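Local coordinates for protein spectinomycin phosphotransferase (Legionella pneumophila, PDB 3I0Q) that probably transfers a phosphate group from a bound nucleotide to an antibiotic such as spectinomycin, with help from a metal ion, at residues N107-N112 / G251-K256. Residues are numbered along the deposited sequence; the frame is centred on the assembly and turned at random.
Sequences NGFTQN and GNVWNK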
loop_
_atom_site.group_PDB
_atom_site.type_symbol
_atom_site.label_atom_id
_atom_site.label_comp_id
_atom_site.label_asym_id
_atom_site.label_seq_id
_atom_site.Cartn_x
_atom_site.Cartn_y
_atom_site.Cartn_z
ATOM N N ASN A 107 11.198 3.196 -6.729
ATOM C CA ASN A 107 9.946 3.759 -6.228
ATOM C C ASN A 107 10.152 5.130 -5.609
ATOM O O ASN A 107 11.257 5.656 -5.600
ATOM C CB ASN A 107 9.285 2.825 -5.206
ATOM C CG ASN A 107 10.198 2.462 -4.055
ATOM O OD1 ASN A 107 11.025 3.271 -3.611
ATOM N ND2 ASN A 107 10.042 1.244 -3.547
ATOM N N GLY A 108 9.081 5.710 -5.090
ATOM C CA GLY A 108 9.178 7.032 -4.494
ATOM C C GLY A 108 10.030 7.087 -3.245
ATOM O O GLY A 108 10.244 8.154 -2.661
ATOM N N PHE A 109 10.510 5.930 -2.819
ATOM C CA PHE A 109 11.366 5.861 -1.646
ATOM C C PHE A 109 12.815 6.069 -2.092
ATOM O O PHE A 109 13.693 6.349 -1.275
ATOM C CB PHE A 109 11.182 4.504 -0.962
ATOM C CG PHE A 109 9.923 4.408 -0.134
ATOM C CD1 PHE A 109 9.402 3.167 0.224
ATOM C CD2 PHE A 109 9.290 5.561 0.340
ATOM C CE1 PHE A 109 8.283 3.068 1.039
ATOM C CE2 PHE A 109 8.163 5.470 1.163
ATOM C CZ PHE A 109 7.660 4.224 1.513
ATOM N N THR A 110 13.032 5.957 -3.404
ATOM C CA THR A 110 14.344 6.112 -4.043
ATOM C C THR A 110 14.308 7.260 -5.029
ATOM O O THR A 110 15.166 8.151 -5.000
ATOM C CB THR A 110 14.745 4.848 -4.857
ATOM O OG1 THR A 110 15.081 3.784 -3.966
ATOM C CG2 THR A 110 15.926 5.140 -5.765
ATOM N N GLN A 111 13.322 7.209 -5.919
ATOM C CA GLN A 111 13.144 8.225 -6.949
ATOM C C GLN A 111 12.112 9.293 -6.599
ATOM O O GLN A 111 10.952 8.999 -6.283
ATOM C CB GLN A 111 12.720 7.581 -8.268
ATOM C CG GLN A 111 12.395 8.602 -9.346
ATOM C CD GLN A 111 13.641 9.145 -10.007
ATOM O OE1 GLN A 111 14.628 9.425 -9.335
ATOM N NE2 GLN A 111 13.602 9.295 -11.333
ATOM N N ASN A 112 12.541 10.540 -6.680
ATOM C CA ASN A 112 11.651 11.629 -6.398
ATOM C C ASN A 112 10.876 11.919 -7.662
ATOM O O ASN A 112 11.375 11.698 -8.767
ATOM C CB ASN A 112 12.439 12.851 -5.945
ATOM C CG ASN A 112 12.005 13.324 -4.577
ATOM O OD1 ASN A 112 11.546 12.520 -3.754
ATOM N ND2 ASN A 112 12.150 14.625 -4.314
ATOM N N GLY A 251 7.544 7.045 4.897
ATOM C CA GLY A 251 8.847 6.747 4.333
ATOM C C GLY A 251 9.762 7.945 4.362
ATOM O O GLY A 251 10.753 8.006 3.629
ATOM N N ASN A 252 9.413 8.910 5.204
ATOM C CA ASN A 252 10.198 10.122 5.350
ATOM C C ASN A 252 10.399 10.877 4.019
ATOM O O ASN A 252 11.412 11.551 3.793
ATOM C CB ASN A 252 11.538 9.753 5.999
ATOM C CG ASN A 252 12.223 10.940 6.632
ATOM O OD1 ASN A 252 13.092 11.554 6.019
ATOM N ND2 ASN A 252 11.821 11.284 7.860
ATOM N N VAL A 253 9.396 10.760 3.154
ATOM C CA VAL A 253 9.358 11.399 1.834
ATOM C C VAL A 253 7.893 11.822 1.603
ATOM O O VAL A 253 7.022 11.452 2.403
ATOM C CB VAL A 253 9.767 10.413 0.765
ATOM C CG1 VAL A 253 8.780 9.261 0.745
ATOM C CG2 VAL A 253 9.795 11.096 -0.564
ATOM N N TRP A 254 7.606 12.570 0.536
ATOM C CA TRP A 254 6.222 13.019 0.284
ATOM C C TRP A 254 5.744 13.875 1.464
ATOM O O TRP A 254 4.610 13.738 1.961
ATOM C CB TRP A 254 5.273 11.820 0.114
ATOM C CG TRP A 254 5.329 11.178 -1.230
ATOM C CD1 TRP A 254 6.388 11.181 -2.093
ATOM C CD2 TRP A 254 4.308 10.398 -1.856
ATOM N NE1 TRP A 254 6.091 10.453 -3.216
ATOM C CE2 TRP A 254 4.820 9.959 -3.098
ATOM C CE3 TRP A 254 3.016 10.019 -1.490
ATOM C CZ2 TRP A 254 4.079 9.153 -3.977
ATOM C CZ3 TRP A 254 2.278 9.214 -2.365
ATOM C CH2 TRP A 254 2.817 8.791 -3.593
ATOM N N ASN A 255 6.628 14.756 1.914
ATOM C CA ASN A 255 6.341 15.626 3.034
ATOM C C ASN A 255 6.685 17.094 2.742
ATOM O O ASN A 255 6.542 17.960 3.614
ATOM C CB ASN A 255 7.090 15.123 4.278
ATOM C CG ASN A 255 8.504 14.651 3.972
ATOM O OD1 ASN A 255 9.258 14.298 4.874
ATOM N ND2 ASN A 255 8.863 14.633 2.707
ATOM N N LYS A 256 7.128 17.370 1.514
ATOM C CA LYS A 256 7.460 18.731 1.107
ATOM C C LYS A 256 6.176 19.374 0.620
ATOM O O LYS A 256 5.639 18.973 -0.412
ATOM C CB LYS A 256 8.481 18.724 -0.028
ATOM C CG LYS A 256 9.754 17.961 0.286
ATOM C CD LYS A 256 10.745 18.148 -0.846
ATOM C CE LYS A 256 12.052 17.411 -0.591
ATOM N NZ LYS A 256 13.019 17.710 -1.686
HETATM O O HOH W 1 9.064 10.392 -3.951
#
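F109 and V253 meet almost at right angles, the CG1 methyl of the valine lying in the plane of the phenyl ring at its edge, 3.8 Å from CD2. A short branched side chain suits this spot, because its two methyls part to different neighbours: CG1 goes to the ring, while CG2, anti to the backbone N, turns to the polar side of the opposite loop, 3.6 Å from the carbonyl O of G108. There it also passes N112, whose side chain runs the opposite way, OD1 close to CG2. The phenyl ring reaches on to G251, F109 CE2 coming within 3.5 Å of G251 CA; the missing side chain permits this, and positive phi and psi (84°/19°) suit glycine. In F109 a chi1 of -78°, with CG anti to the carbonyl carbon, sends the ring across the gap.

Loop 107-112 follows strand 97-101, an edge strand of the N-terminal sheet in this kinase-like fold, and leads into helix 115-130; the partner loop precedes helix 257-267. Within 107-112, N107, a residue that touches AMP, folds its side chain back in an Asx turn, OD1 accepting from F109 N at 2.8 Å, and its carbonyl O takes both T110 N and Q111 N.

A water lies 2.8 Å from G108 O and 3.3 Å from N112 OD1, with more acceptors round it than protons to give, and accepts weakly from W254 NE1 (3.1 Å). This indole packs against W118 of helix 115-130. The extended K256 brings NZ to 4.1 Å from N112 ND2, two nitrogens merely near each other.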